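Sqt1 (Chaetomium thermophilum, PDB 4ZOY) is a WD40-repeat beta-propeller that probably acts as a dedicated chaperone, capturing a nascent ribosomal protein during its translation for ribosome biogenesis. Local coordinates at residues Leu394-Asp408 and Ser439-Gln452. Numbering follows the deposited sequence.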
# COMPACT_ATOMS: atom_id res chain seq x y z
N LEU A 394 -5.53 -13.98 -8.59
CA LEU A 394 -4.37 -14.36 -7.79
C LEU A 394 -4.01 -13.25 -6.80
O LEU A 394 -3.75 -12.10 -7.19
CB LEU A 394 -3.19 -14.68 -8.70
CG LEU A 394 -3.28 -16.04 -9.41
CD1 LEU A 394 -2.21 -16.15 -10.49
CD2 LEU A 394 -3.18 -17.19 -8.41
N LEU A 395 -3.99 -13.61 -5.53
CA LEU A 395 -3.77 -12.67 -4.44
C LEU A 395 -2.53 -13.06 -3.65
O LEU A 395 -2.40 -14.22 -3.22
CB LEU A 395 -4.99 -12.65 -3.51
CG LEU A 395 -4.92 -11.61 -2.38
CD1 LEU A 395 -5.38 -10.26 -2.91
CD2 LEU A 395 -5.77 -12.04 -1.19
N THR A 396 -1.64 -12.11 -3.45
CA THR A 396 -0.48 -12.32 -2.59
C THR A 396 -0.72 -11.67 -1.24
O THR A 396 -1.24 -10.55 -1.16
CB THR A 396 0.78 -11.74 -3.22
OG1 THR A 396 0.91 -12.28 -4.53
CG2 THR A 396 2.04 -12.11 -2.41
N SER A 397 -0.36 -12.38 -0.17
CA SER A 397 -0.54 -11.86 1.18
C SER A 397 0.73 -12.04 2.02
O SER A 397 1.53 -12.95 1.75
CB SER A 397 -1.72 -12.53 1.88
OG SER A 397 -1.47 -13.91 2.08
N CYS A 398 0.92 -11.19 3.02
CA CYS A 398 2.00 -11.41 3.98
C CYS A 398 1.48 -11.18 5.38
O CYS A 398 0.48 -10.49 5.57
CB CYS A 398 3.21 -10.51 3.67
SG CYS A 398 2.98 -8.76 4.08
N GLY A 399 2.14 -11.77 6.36
CA GLY A 399 1.63 -11.72 7.71
C GLY A 399 2.70 -11.74 8.77
O GLY A 399 3.88 -11.97 8.50
N MET A 400 2.26 -11.48 9.99
CA MET A 400 3.16 -11.49 11.13
C MET A 400 3.54 -12.91 11.55
O MET A 400 4.27 -13.08 12.52
CB MET A 400 2.55 -10.73 12.29
CG MET A 400 2.45 -9.23 12.03
SD MET A 400 4.07 -8.47 11.76
CE MET A 400 4.78 -8.52 13.40
N ASP A 401 3.07 -13.91 10.82
CA ASP A 401 3.57 -15.26 11.02
C ASP A 401 4.91 -15.45 10.30
O ASP A 401 5.54 -16.49 10.43
CB ASP A 401 2.53 -16.31 10.56
CG ASP A 401 2.18 -16.22 9.09
OD1 ASP A 401 2.53 -15.22 8.43
OD2 ASP A 401 1.54 -17.18 8.61
N GLY A 402 5.34 -14.44 9.56
CA GLY A 402 6.61 -14.49 8.86
C GLY A 402 6.55 -15.14 7.49
O GLY A 402 7.59 -15.42 6.90
N VAL A 403 5.34 -15.36 6.98
CA VAL A 403 5.17 -16.07 5.72
C VAL A 403 4.49 -15.19 4.67
O VAL A 403 3.67 -14.33 5.00
CB VAL A 403 4.34 -17.36 5.93
CG1 VAL A 403 4.31 -18.20 4.67
CG2 VAL A 403 4.95 -18.18 7.08
N VAL A 404 4.89 -15.38 3.42
CA VAL A 404 4.21 -14.78 2.27
C VAL A 404 3.46 -15.90 1.57
O VAL A 404 3.99 -16.99 1.38
CB VAL A 404 5.19 -14.10 1.30
CG1 VAL A 404 4.44 -13.46 0.14
CG2 VAL A 404 6.03 -13.08 2.04
N ARG A 405 2.21 -15.64 1.19
CA ARG A 405 1.42 -16.67 0.53
C ARG A 405 0.76 -16.14 -0.72
O ARG A 405 0.58 -14.94 -0.88
CB ARG A 405 0.36 -17.23 1.49
CG ARG A 405 0.96 -18.04 2.64
CD ARG A 405 -0.06 -18.84 3.44
NE ARG A 405 0.67 -19.72 4.35
CZ ARG A 405 1.01 -19.39 5.59
NH1 ARG A 405 0.65 -18.22 6.10
NH2 ARG A 405 1.71 -20.24 6.34
N ARG A 406 0.41 -17.05 -1.63
CA ARG A 406 -0.36 -16.63 -2.78
C ARG A 406 -1.56 -17.54 -2.91
O ARG A 406 -1.46 -18.76 -2.71
CB ARG A 406 0.45 -16.62 -4.04
CG ARG A 406 -0.38 -16.04 -5.18
CD ARG A 406 0.45 -15.75 -6.34
NE ARG A 406 1.40 -14.67 -6.11
CZ ARG A 406 2.47 -14.48 -6.87
NH1 ARG A 406 2.73 -15.33 -7.86
NH2 ARG A 406 3.27 -13.46 -6.65
N TRP A 407 -2.69 -16.92 -3.25
CA TRP A 407 -3.99 -17.56 -3.20
C TRP A 407 -4.67 -17.47 -4.54
O TRP A 407 -4.60 -16.43 -5.22
CB TRP A 407 -4.88 -16.91 -2.14
CG TRP A 407 -4.23 -16.76 -0.82
CD1 TRP A 407 -3.50 -15.69 -0.37
CD2 TRP A 407 -4.26 -17.70 0.25
NE1 TRP A 407 -3.08 -15.92 0.91
CE2 TRP A 407 -3.52 -17.15 1.32
CE3 TRP A 407 -4.82 -18.97 0.41
CZ2 TRP A 407 -3.34 -17.81 2.52
CZ3 TRP A 407 -4.65 -19.63 1.61
CH2 TRP A 407 -3.91 -19.05 2.65
N ASP A 408 -5.34 -18.56 -4.90
CA ASP A 408 -6.24 -18.63 -6.04
C ASP A 408 -7.66 -18.40 -5.51
O ASP A 408 -8.19 -19.23 -4.78
CB ASP A 408 -6.08 -20.00 -6.72
CG ASP A 408 -7.17 -20.33 -7.73
OD1 ASP A 408 -8.00 -19.48 -8.10
OD2 ASP A 408 -7.16 -21.50 -8.18
N SER A 439 -8.45 -24.70 0.32
CA SER A 439 -7.80 -23.46 0.71
C SER A 439 -7.69 -22.49 -0.47
O SER A 439 -7.99 -21.31 -0.34
CB SER A 439 -6.40 -23.74 1.27
OG SER A 439 -5.62 -24.50 0.36
N GLY A 440 -7.26 -23.01 -1.61
CA GLY A 440 -6.90 -22.16 -2.73
C GLY A 440 -5.47 -21.66 -2.57
O GLY A 440 -5.03 -20.76 -3.27
N LEU A 441 -4.74 -22.24 -1.63
CA LEU A 441 -3.33 -21.88 -1.48
C LEU A 441 -2.49 -22.39 -2.65
O LEU A 441 -2.48 -23.59 -2.94
CB LEU A 441 -2.77 -22.42 -0.16
CG LEU A 441 -1.31 -22.09 0.13
CD1 LEU A 441 -1.08 -20.59 0.23
CD2 LEU A 441 -0.87 -22.79 1.41
N VAL A 442 -1.79 -21.47 -3.32
CA VAL A 442 -0.99 -21.79 -4.50
C VAL A 442 0.48 -21.97 -4.14
O VAL A 442 1.13 -22.91 -4.60
CB VAL A 442 -1.10 -20.69 -5.58
CG1 VAL A 442 -0.10 -20.93 -6.70
CG2 VAL A 442 -2.52 -20.59 -6.12
N LYS A 443 0.99 -21.05 -3.32
CA LYS A 443 2.39 -21.10 -2.94
C LYS A 443 2.61 -20.42 -1.59
O LYS A 443 1.86 -19.52 -1.21
CB LYS A 443 3.25 -20.46 -4.03
CG LYS A 443 4.74 -20.43 -3.76
CD LYS A 443 5.45 -21.72 -4.10
CE LYS A 443 6.97 -21.54 -4.03
NZ LYS A 443 7.52 -21.64 -2.64
N GLU A 444 3.62 -20.89 -0.86
CA GLU A 444 4.06 -20.31 0.41
C GLU A 444 5.54 -20.03 0.32
O GLU A 444 6.29 -20.87 -0.19
CB GLU A 444 3.85 -21.26 1.59
CG GLU A 444 2.46 -21.66 1.93
CD GLU A 444 2.46 -22.52 3.18
OE1 GLU A 444 3.21 -23.52 3.22
OE2 GLU A 444 1.74 -22.19 4.12
N TRP A 445 5.97 -18.89 0.84
CA TRP A 445 7.39 -18.55 0.88
C TRP A 445 7.80 -18.26 2.31
O TRP A 445 7.29 -17.32 2.93
CB TRP A 445 7.69 -17.34 0.01
CG TRP A 445 7.49 -17.55 -1.46
CD1 TRP A 445 8.39 -18.06 -2.35
CD2 TRP A 445 6.33 -17.17 -2.22
NE1 TRP A 445 7.85 -18.05 -3.62
CE2 TRP A 445 6.60 -17.51 -3.57
CE3 TRP A 445 5.10 -16.60 -1.90
CZ2 TRP A 445 5.68 -17.29 -4.59
CZ3 TRP A 445 4.17 -16.38 -2.93
CH2 TRP A 445 4.47 -16.73 -4.25
N LYS A 446 8.75 -19.06 2.80
CA LYS A 446 9.21 -18.94 4.18
C LYS A 446 10.63 -18.41 4.22
O LYS A 446 11.35 -18.48 3.23
CB LYS A 446 9.11 -20.29 4.88
CG LYS A 446 7.70 -20.85 4.92
CD LYS A 446 7.65 -22.22 5.61
CE LYS A 446 6.23 -22.73 5.70
NZ LYS A 446 6.17 -24.08 6.32
N GLY A 447 11.03 -17.84 5.36
CA GLY A 447 12.38 -17.32 5.49
C GLY A 447 12.49 -16.26 6.56
O GLY A 447 13.52 -16.12 7.22
N HIS A 448 11.43 -15.46 6.72
CA HIS A 448 11.41 -14.50 7.81
C HIS A 448 11.14 -15.22 9.11
O HIS A 448 10.55 -16.29 9.13
CB HIS A 448 10.33 -13.42 7.60
CG HIS A 448 10.70 -12.39 6.58
ND1 HIS A 448 11.50 -11.31 6.86
CD2 HIS A 448 10.34 -12.28 5.27
CE1 HIS A 448 11.65 -10.58 5.76
NE2 HIS A 448 10.95 -11.14 4.80
N ARG A 449 11.58 -14.62 10.22
CA ARG A 449 11.13 -15.08 11.51
C ARG A 449 9.66 -14.72 11.68
O ARG A 449 9.17 -13.74 11.10
CB ARG A 449 11.97 -14.47 12.64
CG ARG A 449 13.34 -15.14 12.80
CD ARG A 449 14.46 -14.09 13.02
NE ARG A 449 14.24 -13.34 14.24
CZ ARG A 449 14.82 -12.20 14.58
NH1 ARG A 449 15.72 -11.57 13.82
NH2 ARG A 449 14.48 -11.68 15.74
N SER A 450 8.95 -15.51 12.48
CA SER A 450 7.60 -15.18 12.90
C SER A 450 7.63 -14.04 13.91
O SER A 450 8.68 -13.74 14.49
CB SER A 450 6.92 -16.39 13.53
OG SER A 450 7.52 -16.68 14.79
N GLY A 451 6.48 -13.41 14.15
CA GLY A 451 6.39 -12.39 15.17
C GLY A 451 6.79 -12.90 16.55
O GLY A 451 7.43 -12.19 17.32
N GLN A 452 6.42 -14.14 16.84
CA GLN A 452 6.73 -14.78 18.12
C GLN A 452 8.24 -14.89 18.35
O GLN A 452 8.70 -15.01 19.50
CB GLN A 452 6.10 -16.17 18.20
CG GLN A 452 4.58 -16.18 18.38
CD GLN A 452 3.80 -15.88 17.10
OE1 GLN A 452 4.36 -15.84 16.00
NE2 GLN A 452 2.49 -15.67 17.24
O HOH W 1 8.93 -15.29 4.48
O HOH W 2 8.99 -17.85 7.44
O HOH W 3 3.03 -22.86 7.10
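Glu444 OE2 is gripped side-on by two nitrogens of Arg405, NE at 2.7 Å and NH2 at 3.0 Å, both in the guanidinium plane. The bond from NE uses the anti lone pair, whereas NH2 meets the same oxygen from above the carboxylate plane. Arg405, extended from CG to NE, also gives NH1 to the syn lone pair of Asp401 OD2 at 2.9 Å, so two carboxylates fix the guanidinium while Val403 CG1 lies over one face. Nearby, Leu441 CD1 sits over the six-membered ring of Trp407 in a CH-pi contact; Trp407 NE1 donates to Ser397 OG, and through His371 this line reaches Asp401, the Asp-His-Ser-Trp tetrad of WD40 blades. On the opposite face, which carries Val404, Arg406 and Trp445, Trp445 places CH2 over the Arg406 guanidinium, whose NE donates to Thr396 OG1 and NH2 to Gly466 O. A classic beta bulge sets Val442 and Lys443 against Arg406, whose O accepts from Val442 N at 2.8 Å. Two waters link Gly402 O to Trp445 O and to Gly447 N and His448 O. Strand 441-445 forms the outer edge of a four-stranded antiparallel propeller blade, beside 404-408, and Trp445 and Arg406 pack on Ile469 of strand 468-473 in the next blade.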